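Local coordinates for immune protein (Enterobacter cloacae, PDB 6D7Y) that probably neutralises the toxic C-terminal tip of the contact-dependent growth inhibition protein CdiA by binding it as its cognate immunity protein, at residues F65-E70 with V83-L88; E6-G11 with G93-L98; V74-K79 with M112-K117; K2-V7 with G134-S139; F128-G133 with F146-L151. All coordinates share one frame; numbering follows the deposited sequence. Where two conformers were deposited one is given.

Interaction 1. Residues F65-E70 with V83-L88; sequences FGVSME and VLLRVL
The ring of Phe-65 lies over the isopropyl group of Val-87, whose CB sits 3.9 Å from the ring centroid and is displaced toward the ring's rim. Phe-65 has its CG between the backbone N and the carbonyl carbon (chi1 72°), which swings the ring over its cross-strand neighbour, and both methyls of Val-87 touch the same end of the ring. Val-67 and Leu-85 run side by side on this face, CG1 of the valine meeting CD2 of the leucine at 3.5 Å. The antiparallel strands 63-75 and 78-90 form a beta hairpin. Paired backbone bonds join Phe-65 to Val-87, Val-67 to Leu-85 and Met-69 to Val-83. At Gly-66, CA comes within 3.1 Å of Leu-85 O in a CA-H...O contact. Between the two strands all hydrogen bonds are backbone to backbone, so the side chains of Phe-65, Val-67, Leu-85 and Val-87 contribute apolar packing alone, against Phe-48 and helix 17-25.

Interaction 2. Residues E6-G11 with G93-L98; sequences EVIFEG and GVDVGL
Phe-9 and Leu-98 meet at the apolar centre, where ring atom CE1 lies 4.0 Å from the leucine CD1. The phenyl ring turns its edge to the other strand: Val-96 O lies in the ring plane, 3.5 Å from CD1, with the Val-96 side chain nearby. Val-7 continues this face with CG2 against Leu-98 CB, and Met-119 of helix 105-126 touches both Val-7 and Phe-9. Two pairs of backbone hydrogen bonds, Val-7 with Leu-98 and Phe-9 with Val-96, make strands 3-10 and 93-102 antiparallel neighbours inside the sheet. On the reverse face Ile-8 lays CD1 against the bare CA of Gly-97 at 3.9 Å. Farther out, Asp-95 has CG anti to its carbonyl carbon (chi1 -71°), which carries OD1 across to Gly-11 N at 3.0 Å; the N-H comes in from above the carboxylate plane. OD1 is also hydrogen-bonded to Tyr-90 OH. Alongside runs the aliphatic part of Glu-10, CG 3.6 Å from Asp-95 OD1, its own OE1 hydrogen-bonded to Asn-130 ND2.

Interaction 3. Residues V74-K79 with M112-K117; sequences VKDGLK and MLEFQK
Val-74 places its CG1 squarely over the centre of the Phe-115 ring, 3.6 Å from the centroid and only 6° off the normal, a CH-pi contact. A chi1 of -172° sets this methyl anti to the backbone N and over the ring; the second methyl, CG2, meets it near CE2 and CZ. Lys-75 crosses Glu-114 at about a right angle. Its CB and CG lie against the carboxylate, with CG 3.0 Å from Glu-114 OE2, and the chain then bends at chi2 (81°), leaving NZ 6.1 Å from that oxygen, too far for a salt bridge. Glu-114 OE2 is buried here without a hydrogen-bonding partner, which might raise the proton affinity of the acid. Asp-76 OD2 is modelled 3.6 Å from Glu-114 OE1, but this residue is poorly ordered and its position uncertain. After Gly-77 the chain completes a type I' turn from Lys-75 to Leu-78, and Leu-78 CD2 packs on Glu-114 CG at 3.7 Å. The turn is the tip of the hairpin of strands 63-75 and 78-90, laid against helix 105-126; Phe-115 continues inward to Leu-80 and to Val-7 of strand 3-10.

Interaction 4. Residues K2-V7 with G134-S139; sequences KELFEV and GLEPAS
Glu-6 OE2 accepts a hydrogen bond from Ala-138 N at 2.7 Å, through the lone pair pointing away from the other carboxylate oxygen. A water links the same OE2 to Ser-139 N, donating to the carboxylate and accepting from the amide. Strands 3-10 and 130-135 are antiparallel neighbours in the sheet, and the glutamate holds the loop that follows the second. Its chi1 of 78° and the extended chain beyond CG send the carboxylate out to that loop. Two reciprocal backbone bonds join Glu-6 and Gly-134, and Glu-136 N donates a hydrogen bond to Leu-4 O at 2.9 Å just beyond the last strand residue. The chain then passes through a cis peptide bond into Pro-137, whose CA lies 3.3 Å from Glu-6 OE2. Packing completes the contact. Phe-5 sets ring atom CE1 4.0 Å from Leu-135 CD1, while Phe-105 meets the ring edge-to-face. Leu-135 CD1 also touches the side chain of Glu-3, and Leu-4 CD2 lies 3.6 Å from Glu-136 OE1. Tightest of the carbon contacts is that of Ala-138 CB with Glu-6 CG, at 3.3 Å.

Interaction 5. Residues F128-G133 with F146-L151; sequences FENFYG and FTNNRL
Asn-148 has its CG anti to the carbonyl carbon (chi1 -64°), and this brings the amide to the backbone of Phe-131, whose own first torsion of 57° folds the ring back onto Asn-148 CA. The amide uses both ends: OD1 accepts from Phe-131 N at 2.9 Å, and ND2 donates to Asn-130 OD1 at 3.0 Å in an almost straight bond. The two amide planes are nearly coplanar. These side-chain bonds fix the rotation of the Asn-148 amide, and Asn-148 N to Phe-131 O adds a backbone bond. Asn-148 CA sits 3.6 Å from the centroid of the Phe-131 ring, a CH-pi contact. Further along, one face of the Phe-146 ring is covered by the backbone of Gly-133, its N 3.6 Å above the ring centre. The edge of Phe-146 receives Phe-131 CD2 at 4.0 Å from CE2, the two side chains crossing at about a right angle. Gly-133 N bonds to Phe-146 O, while the return bond is weak. Strands 130-135 and 144-147 form a beta hairpin, and a type II' turn from Thr-147 to Arg-150 follows, so that strands 130-135, 144-147 and 150-151 form an antiparallel meander at the sheet's margin.

Interactions 1, 2, 4 and 5 lie on one antiparallel sheet, and interaction 3 brings helix 105-126 onto a hairpin tip of that sheet. Interactions 1 and 2 have centres 11 Å apart and are joined through strands 78-90 and 93-102, with Arg-86 N 2.7 Å from Gly-97 O. Interactions 2 and 4 share Glu-6 and Val-7, whereas interactions 2 and 5 meet where strands 3-10 and 130-135 pair, Ile-8 N lying 2.9 Å from Tyr-132 O. From the helix, Met-112 CE packs 3.5 Å from Phe-5 CB of interaction 4, and Gln-116 NE2 is 3.0 Å from Asn-148 O of interaction 5. The most distant pair, interactions 1 and 5, are about 20 Å apart between centres.

Interaction 1. Residues F65-E70 with V83-L88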
# COMPACT_ATOMS: atom_id res chain seq x y z
N PHE B 65 10.16 -3.52 -4.47
CA PHE B 65 9.92 -4.88 -4.00
C PHE B 65 8.44 -4.97 -3.72
O PHE B 65 7.77 -3.97 -3.42
CB PHE B 65 10.81 -5.33 -2.84
CG PHE B 65 10.51 -4.71 -1.51
CD1 PHE B 65 9.64 -5.33 -0.62
CD2 PHE B 65 11.14 -3.55 -1.11
CE1 PHE B 65 9.38 -4.79 0.62
CE2 PHE B 65 10.88 -2.98 0.12
CZ PHE B 65 10.00 -3.61 0.99
N GLY B 66 7.90 -6.17 -3.88
CA GLY B 66 6.50 -6.39 -3.64
C GLY B 66 6.32 -7.69 -2.91
O GLY B 66 7.22 -8.54 -2.87
N VAL B 67 5.15 -7.83 -2.32
CA VAL B 67 4.82 -9.00 -1.56
C VAL B 67 3.33 -9.20 -1.61
O VAL B 67 2.56 -8.24 -1.63
CB VAL B 67 5.34 -8.86 -0.10
CG1 VAL B 67 4.77 -7.65 0.58
CG2 VAL B 67 5.03 -10.09 0.72
N SER B 68 2.90 -10.46 -1.70
CA SER B 68 1.49 -10.77 -1.68
C SER B 68 1.09 -10.95 -0.23
O SER B 68 1.84 -11.52 0.57
CB SER B 68 1.16 -12.03 -2.50
OG SER B 68 1.41 -11.79 -3.87
N MSE B 69 -0.09 -10.46 0.10
CA MSE B 69 -0.60 -10.51 1.45
C MSE B 69 -1.91 -11.21 1.35
O MSE B 69 -2.66 -10.99 0.41
CB MSE B 69 -0.72 -9.04 1.90
CG MSE B 69 -1.30 -8.85 3.29
SE MSE B 69 -0.99 -7.03 4.02
CE MSE B 69 0.98 -7.12 4.03
N GLU B 70 -2.19 -12.11 2.29
CA GLU B 70 -3.47 -12.80 2.35
C GLU B 70 -4.21 -12.43 3.62
O GLU B 70 -3.60 -12.34 4.70
CB GLU B 70 -3.27 -14.32 2.31
CG GLU B 70 -4.56 -15.10 2.50
CD GLU B 70 -4.34 -16.59 2.49
OE1 GLU B 70 -3.37 -17.06 1.86
OE2 GLU B 70 -5.16 -17.30 3.12
N VAL B 83 -3.98 -9.20 -1.51
CA VAL B 83 -3.50 -7.85 -1.84
C VAL B 83 -2.03 -7.90 -2.24
O VAL B 83 -1.24 -8.71 -1.67
CB VAL B 83 -3.64 -6.94 -0.61
CG1 VAL B 83 -3.04 -5.55 -0.86
CG2 VAL B 83 -5.10 -6.85 -0.20
N LEU B 84 -1.68 -7.11 -3.25
CA LEU B 84 -0.29 -6.97 -3.68
C LEU B 84 0.23 -5.68 -3.03
O LEU B 84 -0.30 -4.63 -3.30
CB LEU B 84 -0.19 -6.81 -5.20
CG LEU B 84 1.19 -6.52 -5.80
CD1 LEU B 84 2.20 -7.63 -5.50
CD2 LEU B 84 1.09 -6.29 -7.31
N LEU B 85 1.24 -5.79 -2.17
CA LEU B 85 1.85 -4.65 -1.49
C LEU B 85 3.05 -4.27 -2.31
O LEU B 85 3.91 -5.14 -2.59
CB LEU B 85 2.29 -5.04 -0.11
CG LEU B 85 3.00 -4.00 0.75
CD1 LEU B 85 2.03 -2.90 1.09
CD2 LEU B 85 3.54 -4.66 2.00
N ARG B 86 3.16 -2.98 -2.66
CA ARG B 86 4.26 -2.49 -3.48
C ARG B 86 5.01 -1.41 -2.70
O ARG B 86 4.37 -0.53 -2.13
CB ARG B 86 3.73 -1.88 -4.77
CG ARG B 86 2.90 -2.83 -5.59
CD ARG B 86 2.38 -2.24 -6.89
NE ARG B 86 3.39 -2.14 -7.96
CZ ARG B 86 3.87 -1.02 -8.52
NH1 ARG B 86 3.45 0.20 -8.18
NH2 ARG B 86 4.78 -1.13 -9.48
N VAL B 87 6.33 -1.51 -2.67
CA VAL B 87 7.16 -0.52 -2.00
C VAL B 87 8.16 -0.08 -3.04
O VAL B 87 8.87 -0.90 -3.60
CB VAL B 87 7.86 -1.12 -0.78
CG1 VAL B 87 8.60 -0.02 -0.02
CG2 VAL B 87 6.87 -1.84 0.12
N LEU B 88 8.23 1.22 -3.31
CA LEU B 88 9.12 1.69 -4.34
C LEU B 88 9.85 2.95 -3.96
O LEU B 88 9.26 3.82 -3.35
CB LEU B 88 8.34 1.91 -5.65
CG LEU B 88 7.10 2.79 -5.72
CD1 LEU B 88 7.40 4.27 -5.76
CD2 LEU B 88 6.31 2.49 -6.99

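Interaction 2. Residues E6-G11 with G93-L98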
# COMPACT_ATOMS: atom_id res chain seq x y z
N GLU B 6 -6.57 0.35 -6.23
CA GLU B 6 -5.41 0.50 -5.40
C GLU B 6 -5.49 1.73 -4.50
O GLU B 6 -6.23 2.67 -4.78
CB GLU B 6 -4.09 0.52 -6.21
CG GLU B 6 -3.76 1.79 -6.90
CD GLU B 6 -2.46 1.77 -7.73
OE1 GLU B 6 -1.52 0.98 -7.48
OE2 GLU B 6 -2.39 2.60 -8.65
N VAL B 7 -4.78 1.64 -3.39
CA VAL B 7 -4.64 2.76 -2.46
C VAL B 7 -3.14 2.97 -2.33
O VAL B 7 -2.35 2.02 -2.35
CB VAL B 7 -5.33 2.58 -1.09
CG1 VAL B 7 -6.83 2.43 -1.26
CG2 VAL B 7 -4.74 1.42 -0.30
N ILE B 8 -2.74 4.24 -2.17
CA ILE B 8 -1.35 4.60 -2.11
C ILE B 8 -1.02 5.54 -0.96
O ILE B 8 -1.76 6.51 -0.72
CB ILE B 8 -0.96 5.42 -3.39
CG1 ILE B 8 -1.26 4.68 -4.70
CG2 ILE B 8 0.52 5.81 -3.36
CD1 ILE B 8 -0.44 3.48 -4.97
N PHE B 9 0.08 5.23 -0.26
CA PHE B 9 0.66 6.13 0.76
C PHE B 9 1.80 6.77 -0.04
O PHE B 9 2.80 6.11 -0.34
CB PHE B 9 1.24 5.39 1.95
CG PHE B 9 0.26 4.58 2.76
CD1 PHE B 9 0.02 3.25 2.46
CD2 PHE B 9 -0.37 5.14 3.88
CE1 PHE B 9 -0.85 2.49 3.24
CE2 PHE B 9 -1.24 4.38 4.66
CZ PHE B 9 -1.47 3.05 4.34
N GLU B 10 1.65 8.04 -0.43
CA GLU B 10 2.65 8.71 -1.26
C GLU B 10 3.62 9.55 -0.44
O GLU B 10 3.19 10.30 0.42
CB GLU B 10 1.97 9.63 -2.25
CG GLU B 10 2.91 10.25 -3.27
CD GLU B 10 2.22 11.24 -4.17
OE1 GLU B 10 1.49 12.08 -3.64
OE2 GLU B 10 2.44 11.20 -5.40
N GLY B 11 4.91 9.41 -0.73
CA GLY B 11 5.96 10.17 -0.03
C GLY B 11 6.04 9.83 1.45
O GLY B 11 5.88 10.69 2.30
N GLY B 93 11.20 10.15 -3.73
CA GLY B 93 10.96 9.56 -2.41
C GLY B 93 10.53 8.11 -2.42
O GLY B 93 10.96 7.34 -3.28
N VAL B 94 9.65 7.75 -1.48
CA VAL B 94 9.15 6.38 -1.33
C VAL B 94 7.62 6.32 -1.22
O VAL B 94 7.00 7.13 -0.52
CB VAL B 94 9.76 5.73 -0.07
CG1 VAL B 94 9.19 4.33 0.17
CG2 VAL B 94 11.28 5.66 -0.19
N ASP B 95 7.01 5.36 -1.92
CA ASP B 95 5.57 5.14 -1.87
C ASP B 95 5.32 3.69 -1.43
O ASP B 95 6.14 2.81 -1.69
CB ASP B 95 4.91 5.28 -3.24
CG ASP B 95 4.85 6.68 -3.77
OD1 ASP B 95 5.37 7.65 -3.17
OD2 ASP B 95 4.23 6.82 -4.84
N VAL B 96 4.19 3.47 -0.77
CA VAL B 96 3.74 2.15 -0.35
C VAL B 96 2.35 2.02 -0.95
O VAL B 96 1.50 2.87 -0.72
CB VAL B 96 3.71 2.02 1.18
CG1 VAL B 96 3.11 0.70 1.60
CG2 VAL B 96 5.13 2.20 1.76
N GLY B 97 2.11 0.99 -1.76
CA GLY B 97 0.83 0.84 -2.37
C GLY B 97 0.26 -0.53 -2.17
O GLY B 97 1.02 -1.47 -1.99
N LEU B 98 -1.06 -0.60 -2.14
CA LEU B 98 -1.82 -1.86 -2.01
C LEU B 98 -2.76 -2.00 -3.19
O LEU B 98 -3.64 -1.15 -3.37
CB LEU B 98 -2.63 -1.89 -0.71
CG LEU B 98 -1.89 -2.07 0.62
CD1 LEU B 98 -1.04 -0.85 0.97
CD2 LEU B 98 -2.89 -2.31 1.74

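Interaction 3. Residues V74-K79 with M112-K117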
# COMPACT_ATOMS: atom_id res chain seq x y z
N VAL B 74 -9.25 -4.41 6.52
CA VAL B 74 -9.12 -2.97 6.34
C VAL B 74 -9.65 -2.22 7.57
O VAL B 74 -8.88 -1.58 8.30
CB VAL B 74 -9.86 -2.50 5.07
CG1 VAL B 74 -9.55 -1.04 4.76
CG2 VAL B 74 -9.44 -3.37 3.88
N LYS B 75 -10.95 -2.35 7.81
CA LYS B 75 -11.59 -1.65 8.91
C LYS B 75 -12.91 -2.34 9.19
O LYS B 75 -13.48 -2.97 8.30
CB LYS B 75 -11.87 -0.21 8.48
CG LYS B 75 -12.27 0.80 9.54
CD LYS B 75 -11.09 1.37 10.31
CE LYS B 75 -11.54 2.58 11.11
NZ LYS B 75 -10.39 3.31 11.73
N ASP B 76 -13.40 -2.21 10.43
CA ASP B 76 -14.69 -2.75 10.87
C ASP B 76 -15.04 -4.18 10.39
O ASP B 76 -16.20 -4.47 10.09
CB ASP B 76 -15.81 -1.77 10.48
CG ASP B 76 -15.67 -0.40 11.16
OD1 ASP B 76 -15.04 -0.31 12.24
OD2 ASP B 76 -16.21 0.58 10.62
N GLY B 77 -14.04 -5.05 10.33
CA GLY B 77 -14.25 -6.44 9.92
C GLY B 77 -14.16 -6.79 8.44
O GLY B 77 -14.02 -7.98 8.13
N LEU B 78 -14.26 -5.83 7.52
CA LEU B 78 -14.18 -6.20 6.10
C LEU B 78 -12.73 -6.61 5.79
O LEU B 78 -11.77 -5.94 6.23
CB LEU B 78 -14.74 -5.13 5.15
CG LEU B 78 -14.19 -3.73 4.91
CD1 LEU B 78 -12.85 -3.76 4.19
CD2 LEU B 78 -15.19 -2.96 4.06
N LYS B 79 -12.58 -7.72 5.06
CA LYS B 79 -11.28 -8.31 4.79
C LYS B 79 -11.13 -8.69 3.31
O LYS B 79 -12.01 -9.31 2.72
CB LYS B 79 -11.16 -9.55 5.68
CG LYS B 79 -9.77 -10.06 5.99
CD LYS B 79 -9.86 -11.17 7.03
CE LYS B 79 -8.51 -11.56 7.62
NZ LYS B 79 -8.64 -12.58 8.70
N MSE B 112 -13.11 1.43 -0.30
CA MSE B 112 -12.37 2.68 -0.41
C MSE B 112 -12.62 3.61 0.76
O MSE B 112 -11.67 4.22 1.28
CB MSE B 112 -12.71 3.36 -1.73
CG MSE B 112 -12.14 2.58 -2.90
SE MSE B 112 -10.20 2.95 -2.97
CE MSE B 112 -9.72 1.76 -4.42
N LEU B 113 -13.88 3.76 1.16
CA LEU B 113 -14.21 4.63 2.29
C LEU B 113 -13.61 4.11 3.59
O LEU B 113 -13.20 4.90 4.44
CB LEU B 113 -15.72 4.89 2.40
CG LEU B 113 -16.35 5.81 1.35
CD1 LEU B 113 -17.83 5.96 1.62
CD2 LEU B 113 -15.70 7.20 1.34
N GLU B 114 -13.53 2.80 3.73
CA GLU B 114 -12.89 2.21 4.91
C GLU B 114 -11.39 2.48 4.86
O GLU B 114 -10.80 2.80 5.89
CB GLU B 114 -13.21 0.72 5.04
CG GLU B 114 -14.67 0.42 5.35
CD GLU B 114 -15.16 0.92 6.71
OE1 GLU B 114 -16.35 0.67 7.02
OE2 GLU B 114 -14.40 1.55 7.49
N PHE B 115 -10.78 2.38 3.67
CA PHE B 115 -9.35 2.71 3.55
C PHE B 115 -9.10 4.17 3.88
O PHE B 115 -8.11 4.50 4.56
CB PHE B 115 -8.79 2.42 2.16
CG PHE B 115 -8.19 1.05 2.01
CD1 PHE B 115 -6.97 0.76 2.61
CD2 PHE B 115 -8.80 0.09 1.24
CE1 PHE B 115 -6.38 -0.48 2.47
CE2 PHE B 115 -8.21 -1.16 1.08
CZ PHE B 115 -7.00 -1.44 1.70
N GLN B 116 -9.97 5.05 3.39
CA GLN B 116 -9.82 6.50 3.66
C GLN B 116 -9.77 6.76 5.18
O GLN B 116 -8.93 7.53 5.66
CB GLN B 116 -10.96 7.33 3.02
CG GLN B 116 -10.73 8.85 3.17
CD GLN B 116 -11.86 9.72 2.64
OE1 GLN B 116 -13.03 9.35 2.73
NE2 GLN B 116 -11.51 10.91 2.11
N LYS B 117 -10.68 6.14 5.91
CA LYS B 117 -10.73 6.29 7.37
C LYS B 117 -9.46 5.76 8.04
O LYS B 117 -8.87 6.43 8.90
CB LYS B 117 -11.93 5.54 7.95
CG LYS B 117 -13.29 6.07 7.54
CD LYS B 117 -14.38 5.15 8.09
CE LYS B 117 -15.77 5.60 7.66
NZ LYS B 117 -16.07 6.95 8.19

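Interaction 4. Residues K2-V7 with G134-S139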
# COMPACT_ATOMS: atom_id res chain seq x y z
N LYS B 2 -14.87 -7.15 -13.21
CA LYS B 2 -13.86 -7.17 -12.13
C LYS B 2 -12.76 -6.19 -12.52
O LYS B 2 -12.34 -6.15 -13.67
CB LYS B 2 -13.30 -8.57 -11.99
CG LYS B 2 -12.24 -8.75 -10.92
CD LYS B 2 -11.97 -10.24 -10.68
CE LYS B 2 -11.34 -10.94 -11.86
NZ LYS B 2 -10.00 -10.37 -12.19
N GLU B 3 -12.30 -5.39 -11.57
CA GLU B 3 -11.31 -4.34 -11.82
C GLU B 3 -10.26 -4.33 -10.75
O GLU B 3 -10.53 -4.71 -9.61
CB GLU B 3 -12.01 -2.99 -11.78
CG GLU B 3 -13.10 -2.77 -12.80
CD GLU B 3 -12.59 -2.36 -14.18
OE1 GLU B 3 -11.36 -2.36 -14.43
OE2 GLU B 3 -13.46 -2.03 -15.03
N LEU B 4 -9.07 -3.85 -11.10
CA LEU B 4 -7.99 -3.74 -10.16
C LEU B 4 -8.06 -2.33 -9.55
O LEU B 4 -8.07 -1.32 -10.29
CB LEU B 4 -6.64 -3.93 -10.85
CG LEU B 4 -5.44 -3.94 -9.90
CD1 LEU B 4 -5.56 -4.97 -8.79
CD2 LEU B 4 -4.18 -4.22 -10.71
N PHE B 5 -8.10 -2.28 -8.21
CA PHE B 5 -8.14 -1.02 -7.48
C PHE B 5 -6.87 -0.87 -6.65
O PHE B 5 -6.15 -1.84 -6.43
CB PHE B 5 -9.37 -0.92 -6.59
CG PHE B 5 -10.66 -0.89 -7.35
CD1 PHE B 5 -11.19 0.30 -7.80
CD2 PHE B 5 -11.32 -2.06 -7.65
CE1 PHE B 5 -12.36 0.35 -8.55
CE2 PHE B 5 -12.51 -2.02 -8.38
CZ PHE B 5 -13.03 -0.83 -8.83
N GLU B 6 -6.57 0.35 -6.23
CA GLU B 6 -5.41 0.50 -5.40
C GLU B 6 -5.49 1.73 -4.50
O GLU B 6 -6.23 2.67 -4.78
CB GLU B 6 -4.09 0.52 -6.21
CG GLU B 6 -3.76 1.79 -6.90
CD GLU B 6 -2.46 1.77 -7.73
OE1 GLU B 6 -1.52 0.98 -7.48
OE2 GLU B 6 -2.39 2.60 -8.65
N VAL B 7 -4.78 1.64 -3.39
CA VAL B 7 -4.64 2.76 -2.46
C VAL B 7 -3.14 2.97 -2.33
O VAL B 7 -2.35 2.02 -2.35
CB VAL B 7 -5.33 2.58 -1.09
CG1 VAL B 7 -6.83 2.43 -1.26
CG2 VAL B 7 -4.74 1.42 -0.30
N GLY B 134 -8.15 4.67 -5.80
CA GLY B 134 -8.93 4.72 -7.01
C GLY B 134 -8.79 3.49 -7.87
O GLY B 134 -8.13 2.51 -7.48
N LEU B 135 -9.43 3.56 -9.03
CA LEU B 135 -9.29 2.51 -10.05
C LEU B 135 -7.82 2.57 -10.43
O LEU B 135 -7.22 3.65 -10.48
CB LEU B 135 -10.13 2.86 -11.26
CG LEU B 135 -10.05 1.92 -12.45
CD1 LEU B 135 -10.68 0.57 -12.13
CD2 LEU B 135 -10.77 2.59 -13.59
N GLU B 136 -7.20 1.42 -10.66
CA GLU B 136 -5.77 1.42 -11.02
C GLU B 136 -5.58 2.13 -12.39
O GLU B 136 -6.41 1.95 -13.28
CB GLU B 136 -5.22 -0.03 -10.92
CG GLU B 136 -3.77 -0.25 -11.34
CD GLU B 136 -3.58 -0.88 -12.72
OE1 GLU B 136 -4.48 -1.61 -13.24
OE2 GLU B 136 -2.45 -0.76 -13.23
N PRO B 137 -4.61 3.06 -12.54
CA PRO B 137 -3.71 3.51 -11.48
C PRO B 137 -4.35 4.62 -10.63
O PRO B 137 -4.95 5.54 -11.17
CB PRO B 137 -2.53 4.05 -12.26
CG PRO B 137 -3.14 4.67 -13.46
CD PRO B 137 -4.38 3.83 -13.77
N ALA B 138 -4.19 4.52 -9.31
CA ALA B 138 -4.77 5.47 -8.37
C ALA B 138 -4.26 6.88 -8.58
O ALA B 138 -4.94 7.83 -8.21
CB ALA B 138 -4.55 5.03 -6.95
N SER B 139 -3.08 7.02 -9.17
CA SER B 139 -2.52 8.35 -9.49
C SER B 139 -3.46 9.18 -10.39
O SER B 139 -3.44 10.41 -10.34
CB SER B 139 -1.18 8.20 -10.19
OG SER B 139 -1.34 7.50 -11.41
O HOH W 1 -0.91 4.83 -9.17

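Interaction 5. Residues F128-G133 with F146-L151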
# COMPACT_ATOMS: atom_id res chain seq x y z
N PHE B 128 3.19 10.45 5.99
CA PHE B 128 3.25 10.33 4.53
C PHE B 128 2.63 11.60 3.95
O PHE B 128 1.70 12.15 4.54
CB PHE B 128 2.61 9.02 4.04
CG PHE B 128 1.40 8.59 4.81
CD1 PHE B 128 0.13 9.11 4.54
CD2 PHE B 128 1.51 7.60 5.79
CE1 PHE B 128 -0.99 8.67 5.24
CE2 PHE B 128 0.41 7.17 6.50
CZ PHE B 128 -0.85 7.69 6.22
N GLU B 129 3.15 12.08 2.82
CA GLU B 129 2.67 13.35 2.22
C GLU B 129 1.20 13.34 1.76
O GLU B 129 0.47 14.30 1.99
CB GLU B 129 3.57 13.78 1.05
CG GLU B 129 5.01 14.05 1.47
CD GLU B 129 5.88 14.58 0.33
OE1 GLU B 129 7.09 14.80 0.58
OE2 GLU B 129 5.37 14.79 -0.79
N ASN B 130 0.77 12.28 1.09
CA ASN B 130 -0.61 12.18 0.63
C ASN B 130 -1.02 10.73 0.65
O ASN B 130 -0.17 9.85 0.68
CB ASN B 130 -0.74 12.63 -0.82
CG ASN B 130 -0.50 14.10 -1.01
OD1 ASN B 130 -1.20 14.94 -0.44
ND2 ASN B 130 0.46 14.43 -1.85
N PHE B 131 -2.33 10.52 0.68
CA PHE B 131 -2.91 9.16 0.59
C PHE B 131 -4.11 9.28 -0.34
O PHE B 131 -4.82 10.28 -0.33
CB PHE B 131 -3.21 8.56 1.96
CG PHE B 131 -4.13 9.36 2.84
CD1 PHE B 131 -3.63 10.43 3.59
CD2 PHE B 131 -5.46 9.02 2.99
CE1 PHE B 131 -4.47 11.16 4.42
CE2 PHE B 131 -6.30 9.75 3.83
CZ PHE B 131 -5.80 10.82 4.54
N TYR B 132 -4.34 8.27 -1.18
CA TYR B 132 -5.44 8.34 -2.14
C TYR B 132 -5.75 6.97 -2.61
O TYR B 132 -4.95 6.06 -2.39
CB TYR B 132 -5.16 9.30 -3.32
CG TYR B 132 -3.80 9.16 -3.99
CD1 TYR B 132 -3.60 8.26 -5.02
CD2 TYR B 132 -2.72 9.94 -3.59
CE1 TYR B 132 -2.37 8.15 -5.65
CE2 TYR B 132 -1.48 9.84 -4.22
CZ TYR B 132 -1.31 8.92 -5.23
OH TYR B 132 -0.10 8.79 -5.87
N GLY B 133 -6.91 6.83 -3.22
CA GLY B 133 -7.36 5.53 -3.70
C GLY B 133 -8.23 5.66 -4.92
O GLY B 133 -9.00 6.61 -5.05
N PHE B 146 -11.05 8.74 -3.42
CA PHE B 146 -10.68 9.74 -2.42
C PHE B 146 -9.24 10.22 -2.55
O PHE B 146 -8.39 9.54 -3.10
CB PHE B 146 -10.90 9.20 -0.97
CG PHE B 146 -9.96 8.10 -0.59
CD1 PHE B 146 -10.29 6.77 -0.86
CD2 PHE B 146 -8.74 8.37 -0.00
CE1 PHE B 146 -9.42 5.74 -0.52
CE2 PHE B 146 -7.86 7.35 0.33
CZ PHE B 146 -8.20 6.03 0.06
N THR B 147 -8.97 11.42 -2.03
CA THR B 147 -7.63 11.94 -1.97
C THR B 147 -7.57 12.61 -0.60
O THR B 147 -8.36 13.51 -0.32
CB THR B 147 -7.30 12.99 -3.03
OG1 THR B 147 -7.47 12.44 -4.32
CG2 THR B 147 -5.84 13.46 -2.87
N ASN B 148 -6.67 12.15 0.26
CA ASN B 148 -6.54 12.65 1.63
C ASN B 148 -7.90 12.63 2.33
O ASN B 148 -8.57 11.61 2.31
CB ASN B 148 -5.87 14.02 1.63
CG ASN B 148 -4.47 13.97 1.11
OD1 ASN B 148 -3.77 12.97 1.31
ND2 ASN B 148 -4.01 15.04 0.48
N ASN B 149 -8.34 13.78 2.86
CA ASN B 149 -9.61 13.87 3.55
C ASN B 149 -10.77 14.33 2.65
O ASN B 149 -11.80 14.76 3.16
CB ASN B 149 -9.47 14.79 4.77
CG ASN B 149 -9.02 16.23 4.41
OD1 ASN B 149 -8.56 16.51 3.29
ND2 ASN B 149 -9.13 17.14 5.38
N ARG B 150 -10.58 14.26 1.33
CA ARG B 150 -11.58 14.68 0.36
C ARG B 150 -12.17 13.49 -0.37
O ARG B 150 -11.49 12.50 -0.61
CB ARG B 150 -10.92 15.58 -0.67
CG ARG B 150 -10.40 16.84 -0.07
CD ARG B 150 -9.77 17.74 -1.09
NE ARG B 150 -8.39 17.43 -1.46
CZ ARG B 150 -7.98 16.88 -2.59
NH1 ARG B 150 -6.68 16.74 -2.78
NH2 ARG B 150 -8.82 16.47 -3.55
N LEU B 151 -13.42 13.63 -0.81
CA LEU B 151 -14.11 12.53 -1.50
C LEU B 151 -14.23 12.70 -2.99
O LEU B 151 -14.11 13.82 -3.53
CB LEU B 151 -15.53 12.37 -0.96
CG LEU B 151 -15.69 11.96 0.50
CD1 LEU B 151 -17.17 11.99 0.85
CD2 LEU B 151 -15.10 10.59 0.75